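Local coordinates for protein salicylate 5-hydroxylase, large oxygenase component (Ralstonia sp., PDB 7C8Z) that hydroxylates salicylate at its 5-position to give gentisate, as the iron- and [2Fe-2S]-containing oxygenase component of a multicomponent, NADH-dependent enzyme system, at residues E39-R51 / Q397-E411. Numbering follows the deposited sequence.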
loop_
_atom_site.group_PDB
_atom_site.type_symbol
_atom_site.label_atom_id
_atom_site.label_comp_id
_atom_site.label_asym_id
_atom_site.label_seq_id
_atom_site.Cartn_x
_atom_site.Cartn_y
_atom_site.Cartn_z
ATOM N N GLU A 39 17.165 34.562 14.600
ATOM C CA GLU A 39 17.314 35.247 13.326
ATOM C C GLU A 39 18.385 34.551 12.490
ATOM O O GLU A 39 19.027 33.591 12.926
ATOM C CB GLU A 39 17.671 36.719 13.553
ATOM C CG GLU A 39 16.691 37.475 14.436
ATOM C CD GLU A 39 15.852 38.467 13.656
ATOM O OE1 GLU A 39 14.614 38.462 13.819
ATOM O OE2 GLU A 39 16.434 39.251 12.876
ATOM N N GLY A 40 18.563 35.036 11.265
ATOM C CA GLY A 40 19.409 34.341 10.315
ATOM C C GLY A 40 18.809 33.015 9.874
ATOM O O GLY A 40 17.647 32.695 10.135
ATOM N N SER A 41 19.643 32.228 9.191
ATOM C CA SER A 41 19.192 30.941 8.674
ATOM C C SER A 41 20.305 29.896 8.764
ATOM O O SER A 41 20.519 29.114 7.831
ATOM C CB SER A 41 18.700 31.078 7.231
ATOM O OG SER A 41 19.760 31.487 6.382
ATOM N N SER A 42 21.021 29.864 9.889
ATOM C CA SER A 42 22.056 28.858 10.099
ATOM C C SER A 42 21.565 27.659 10.893
ATOM O O SER A 42 22.336 26.722 11.120
ATOM C CB SER A 42 23.270 29.472 10.787
ATOM O OG SER A 42 23.811 30.511 9.994
ATOM N N ARG A 43 20.304 27.663 11.316
ATOM C CA ARG A 43 19.706 26.526 12.005
ATOM C C ARG A 43 18.279 26.392 11.496
ATOM O O ARG A 43 17.439 27.255 11.772
ATOM C CB ARG A 43 19.736 26.704 13.526
ATOM C CG ARG A 43 21.098 27.087 14.099
ATOM C CD ARG A 43 21.517 26.173 15.241
ATOM N NE ARG A 43 22.949 26.254 15.519
ATOM C CZ ARG A 43 23.494 26.054 16.717
ATOM N NH1 ARG A 43 22.725 25.764 17.759
ATOM N NH2 ARG A 43 24.810 26.143 16.876
ATOM N N VAL A 44 18.008 25.326 10.750
ATOM C CA VAL A 44 16.675 25.061 10.217
ATOM C C VAL A 44 15.963 24.123 11.187
ATOM O O VAL A 44 16.457 23.011 11.423
ATOM C CB VAL A 44 16.736 24.444 8.814
ATOM C CG1 VAL A 44 15.338 24.234 8.274
ATOM C CG2 VAL A 44 17.533 25.329 7.881
ATOM N N PRO A 45 14.818 24.511 11.742
ATOM C CA PRO A 45 14.095 23.605 12.637
ATOM C C PRO A 45 13.549 22.407 11.880
ATOM O O PRO A 45 13.221 22.486 10.693
ATOM C CB PRO A 45 12.961 24.477 13.184
ATOM C CG PRO A 45 12.760 25.521 12.141
ATOM C CD PRO A 45 14.125 25.801 11.582
ATOM N N PHE A 46 13.446 21.283 12.591
ATOM C CA PHE A 46 12.978 20.057 11.955
ATOM C C PHE A 46 11.561 20.210 11.416
ATOM O O PHE A 46 11.234 19.636 10.370
ATOM C CB PHE A 46 13.044 18.890 12.942
ATOM C CG PHE A 46 14.429 18.340 13.152
ATOM C CD1 PHE A 46 15.537 18.971 12.607
ATOM C CD2 PHE A 46 14.620 17.189 13.897
ATOM C CE1 PHE A 46 16.809 18.463 12.806
ATOM C CE2 PHE A 46 15.886 16.680 14.097
ATOM C CZ PHE A 46 16.983 17.319 13.551
ATOM N N TRP A 47 10.717 20.997 12.088
ATOM C CA TRP A 47 9.335 21.130 11.641
ATOM C C TRP A 47 9.204 21.879 10.318
ATOM O O TRP A 47 8.102 21.911 9.759
ATOM C CB TRP A 47 8.471 21.798 12.718
ATOM C CG TRP A 47 9.025 23.051 13.311
ATOM C CD1 TRP A 47 9.709 23.167 14.485
ATOM C CD2 TRP A 47 8.915 24.377 12.778
ATOM N NE1 TRP A 47 10.042 24.481 14.712
ATOM C CE2 TRP A 47 9.567 25.244 13.678
ATOM C CE3 TRP A 47 8.335 24.914 11.623
ATOM C CZ2 TRP A 47 9.655 26.619 13.461
ATOM C CZ3 TRP A 47 8.425 26.275 11.409
ATOM C CH2 TRP A 47 9.080 27.115 12.324
ATOM N N ALA A 48 10.274 22.505 9.821
ATOM C CA ALA A 48 10.241 23.057 8.471
ATOM C C ALA A 48 10.065 21.972 7.412
ATOM O O ALA A 48 9.662 22.279 6.283
ATOM C CB ALA A 48 11.515 23.855 8.192
ATOM N N TYR A 49 10.350 20.713 7.751
ATOM C CA TYR A 49 10.212 19.598 6.826
ATOM C C TYR A 49 9.017 18.705 7.122
ATOM O O TYR A 49 8.700 17.836 6.303
ATOM C CB TYR A 49 11.481 18.730 6.834
ATOM C CG TYR A 49 12.778 19.491 6.655
ATOM C CD1 TYR A 49 13.264 19.787 5.388
ATOM C CD2 TYR A 49 13.526 19.902 7.757
ATOM C CE1 TYR A 49 14.450 20.476 5.221
ATOM C CE2 TYR A 49 14.715 20.592 7.599
ATOM C CZ TYR A 49 15.170 20.876 6.329
ATOM O OH TYR A 49 16.350 21.560 6.166
ATOM N N THR A 50 8.361 18.874 8.269
ATOM C CA THR A 50 7.349 17.934 8.724
ATOM C C THR A 50 5.941 18.513 8.812
ATOM O O THR A 50 5.013 17.770 9.152
ATOM C CB THR A 50 7.742 17.371 10.098
ATOM O OG1 THR A 50 7.759 18.433 11.059
ATOM C CG2 THR A 50 9.120 16.725 10.041
ATOM N N ARG A 51 5.741 19.791 8.496
ATOM C CA ARG A 51 4.450 20.448 8.668
ATOM C C ARG A 51 3.741 20.561 7.325
ATOM O O ARG A 51 4.308 21.084 6.361
ATOM C CB ARG A 51 4.614 21.835 9.292
ATOM C CG ARG A 51 5.066 21.815 10.736
ATOM C CD ARG A 51 5.190 23.216 11.305
ATOM N NE ARG A 51 4.068 24.079 10.942
ATOM C CZ ARG A 51 4.051 25.396 11.131
ATOM N NH1 ARG A 51 5.096 25.998 11.677
ATOM N NH2 ARG A 51 2.990 26.110 10.781
ATOM N N GLN A 397 14.583 12.777 6.262
ATOM C CA GLN A 397 13.166 12.994 6.537
ATOM C C GLN A 397 12.708 12.174 7.738
ATOM O O GLN A 397 11.932 12.660 8.575
ATOM C CB GLN A 397 12.327 12.655 5.309
ATOM C CG GLN A 397 10.838 12.903 5.508
ATOM C CD GLN A 397 10.512 14.358 5.778
ATOM O OE1 GLN A 397 11.160 15.264 5.248
ATOM N NE2 GLN A 397 9.500 14.591 6.603
ATOM N N GLU A 398 13.174 10.926 7.833
ATOM C CA GLU A 398 12.839 10.102 8.993
ATOM C C GLU A 398 13.321 10.758 10.281
ATOM O O GLU A 398 12.569 10.870 11.261
ATOM C CB GLU A 398 13.452 8.709 8.854
ATOM C CG GLU A 398 13.086 7.984 7.576
ATOM C CD GLU A 398 13.685 6.595 7.507
ATOM O OE1 GLU A 398 13.091 5.728 6.835
ATOM O OE2 GLU A 398 14.746 6.369 8.127
ATOM N N GLY A 399 14.571 11.225 10.280
ATOM C CA GLY A 399 15.099 11.914 11.449
ATOM C C GLY A 399 14.269 13.122 11.840
ATOM O O GLY A 399 13.954 13.317 13.017
ATOM N N PHE A 400 13.902 13.947 10.855
ATOM C CA PHE A 400 13.093 15.131 11.140
ATOM C C PHE A 400 11.764 14.742 11.778
ATOM O O PHE A 400 11.376 15.295 12.814
ATOM C CB PHE A 400 12.850 15.940 9.864
ATOM C CG PHE A 400 14.107 16.387 9.180
ATOM C CD1 PHE A 400 15.244 16.683 9.912
ATOM C CD2 PHE A 400 14.155 16.500 7.800
ATOM C CE1 PHE A 400 16.401 17.085 9.282
ATOM C CE2 PHE A 400 15.311 16.902 7.162
ATOM C CZ PHE A 400 16.436 17.195 7.906
ATOM N N GLU A 401 11.061 13.774 11.183
ATOM C CA GLU A 401 9.779 13.358 11.746
ATOM C C GLU A 401 9.932 12.783 13.147
ATOM O O GLU A 401 8.974 12.810 13.928
ATOM C CB GLU A 401 9.102 12.328 10.840
ATOM C CG GLU A 401 8.878 12.798 9.419
ATOM C CD GLU A 401 7.604 13.594 9.270
ATOM O OE1 GLU A 401 6.951 13.866 10.298
ATOM O OE2 GLU A 401 7.247 13.939 8.123
ATOM N N GLN A 402 11.122 12.284 13.485
ATOM C CA GLN A 402 11.320 11.668 14.792
ATOM C C GLN A 402 11.196 12.687 15.927
ATOM O O GLN A 402 10.638 12.375 16.985
ATOM C CB GLN A 402 12.683 10.981 14.812
ATOM C CG GLN A 402 13.106 10.433 16.145
ATOM C CD GLN A 402 14.016 9.238 15.997
ATOM O OE1 GLN A 402 13.922 8.489 15.024
ATOM N NE2 GLN A 402 14.905 9.052 16.961
ATOM N N LYS A 403 11.688 13.912 15.721
ATOM C CA LYS A 403 11.686 14.945 16.765
ATOM C C LYS A 403 11.525 16.316 16.119
ATOM O O LYS A 403 12.473 17.107 16.042
ATOM C CB LYS A 403 12.967 14.888 17.602
ATOM C CG LYS A 403 14.225 14.658 16.775
ATOM C CD LYS A 403 15.372 14.115 17.605
ATOM C CE LYS A 403 15.875 15.145 18.600
ATOM N NZ LYS A 403 17.179 14.752 19.212
ATOM N N PRO A 404 10.310 16.649 15.671
ATOM C CA PRO A 404 10.135 17.845 14.827
ATOM C C PRO A 404 10.430 19.171 15.517
ATOM O O PRO A 404 10.416 20.202 14.834
ATOM C CB PRO A 404 8.663 17.766 14.399
ATOM C CG PRO A 404 8.011 16.896 15.422
ATOM C CD PRO A 404 9.049 15.920 15.886
ATOM N N THR A 405 10.705 19.193 16.824
ATOM C CA THR A 405 11.053 20.442 17.494
ATOM C C THR A 405 12.536 20.770 17.408
ATOM O O THR A 405 12.921 21.906 17.700
ATOM C CB THR A 405 10.651 20.413 18.978
ATOM O OG1 THR A 405 11.009 19.154 19.562
ATOM C CG2 THR A 405 9.156 20.647 19.139
ATOM N N HIS A 406 13.372 19.814 17.021
ATOM C CA HIS A 406 14.809 20.034 16.963
ATOM C C HIS A 406 15.133 20.877 15.732
ATOM O O HIS A 406 14.246 21.352 15.016
ATOM C CB HIS A 406 15.546 18.698 16.963
ATOM C CG HIS A 406 16.904 18.754 17.588
ATOM N ND1 HIS A 406 17.196 19.561 18.666
ATOM C CD2 HIS A 406 18.050 18.099 17.288
ATOM C CE1 HIS A 406 18.463 19.400 19.004
ATOM N NE2 HIS A 406 19.004 18.517 18.185
ATOM N N ARG A 407 16.422 21.056 15.462
ATOM C CA ARG A 407 16.870 21.924 14.387
ATOM C C ARG A 407 18.162 21.372 13.810
ATOM O O ARG A 407 18.947 20.722 14.509
ATOM C CB ARG A 407 17.074 23.368 14.874
ATOM C CG ARG A 407 18.379 23.616 15.633
ATOM C CD ARG A 407 18.358 22.978 17.018
ATOM N NE ARG A 407 19.621 23.138 17.734
ATOM C CZ ARG A 407 20.728 22.447 17.475
ATOM N NH1 ARG A 407 20.743 21.541 16.504
ATOM N NH2 ARG A 407 21.824 22.664 18.187
ATOM N N THR A 408 18.383 21.642 12.531
ATOM C CA THR A 408 19.655 21.300 11.923
ATOM C C THR A 408 20.668 22.406 12.205
ATOM O O THR A 408 20.336 23.476 12.721
ATOM C CB THR A 408 19.506 21.087 10.416
ATOM O OG1 THR A 408 19.242 22.341 9.777
ATOM C CG2 THR A 408 18.364 20.121 10.114
ATOM N N VAL A 409 21.923 22.135 11.865
ATOM C CA VAL A 409 23.008 23.088 12.046
ATOM C C VAL A 409 23.709 23.201 10.703
ATOM O O VAL A 409 24.481 22.313 10.322
ATOM C CB VAL A 409 23.991 22.664 13.145
ATOM C CG1 VAL A 409 25.011 23.772 13.395
ATOM C CG2 VAL A 409 23.252 22.305 14.428
ATOM N N ILE A 410 23.420 24.268 9.965
ATOM C CA ILE A 410 24.136 24.508 8.724
ATOM C C ILE A 410 25.016 25.728 8.943
ATOM O O ILE A 410 24.699 26.837 8.499
ATOM C CB ILE A 410 23.163 24.699 7.545
ATOM C CG1 ILE A 410 21.953 25.531 7.974
ATOM C CG2 ILE A 410 22.681 23.356 7.032
ATOM C CD1 ILE A 410 21.089 25.984 6.819
ATOM N N GLU A 411 26.149 25.514 9.605
ATOM C CA GLU A 411 27.046 26.590 10.001
ATOM C C GLU A 411 28.403 26.470 9.333
ATOM O O GLU A 411 29.325 27.216 9.678
ATOM C CB GLU A 411 27.205 26.627 11.522
ATOM C CG GLU A 411 25.995 27.185 12.248
ATOM C CD GLU A 411 26.167 27.180 13.748
ATOM O OE1 GLU A 411 27.310 26.985 14.212
ATOM O OE2 GLU A 411 25.161 27.373 14.462
#
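Phe46 lies between His406 and Phe400, showing how an N-terminal segment can be sewn to the end of a helix far along the sequence. His406 CB lies over one face of its ring, 3.7 Å from the centroid in a CH-pi contact, and the imidazole turns its edge to that same face. Over the opposite face comes Phe400 CD1, with the two ring planes oblique at 56°, while Thr408 CG2 meets the ring edge. Phe400 also makes an offset stack with Tyr49, the centroids 4.2 Å apart and the planes nearly parallel at 13°. Thr50 CG2 rests on the carboxylate carbon CD of Glu401 at 3.6 Å, and Glu401 OE2 is hydrogen-bonded to His349 NE2.

The backbones fix this cluster by antiparallel pairing around a single bridge, Pro45 with Arg407. Phe46 N gives a nearly straight bond to His406 O (2.6 Å), and Val44 O accepts from Thr408 N (2.6 Å). Farther along, Ile410 N reaches Ser42 O at 2.9 Å. Here the Arg43 chain, bent at chi2 (-128°), brings NE and NH2 side-on to one oxygen, Glu411 OE2, each 2.7 Å away; this salt bridge probably eases the closeness of the Arg407 guanidinium.

The type I turn Lys403-His406 follows helix 387-402 of the catalytic domain, which also carries the iron ligand Asp389. Tyr49 OH bonds Glu236, and Lys403 NZ bridges to Glu107 of the second subunit. Segment 39-51 thus runs, just before helix 52-63, against helix 232-238, whose Leu233 touches Tyr49 and Phe400, and helix 427-440, whose Tyr433 touches Val44 and Tyr49.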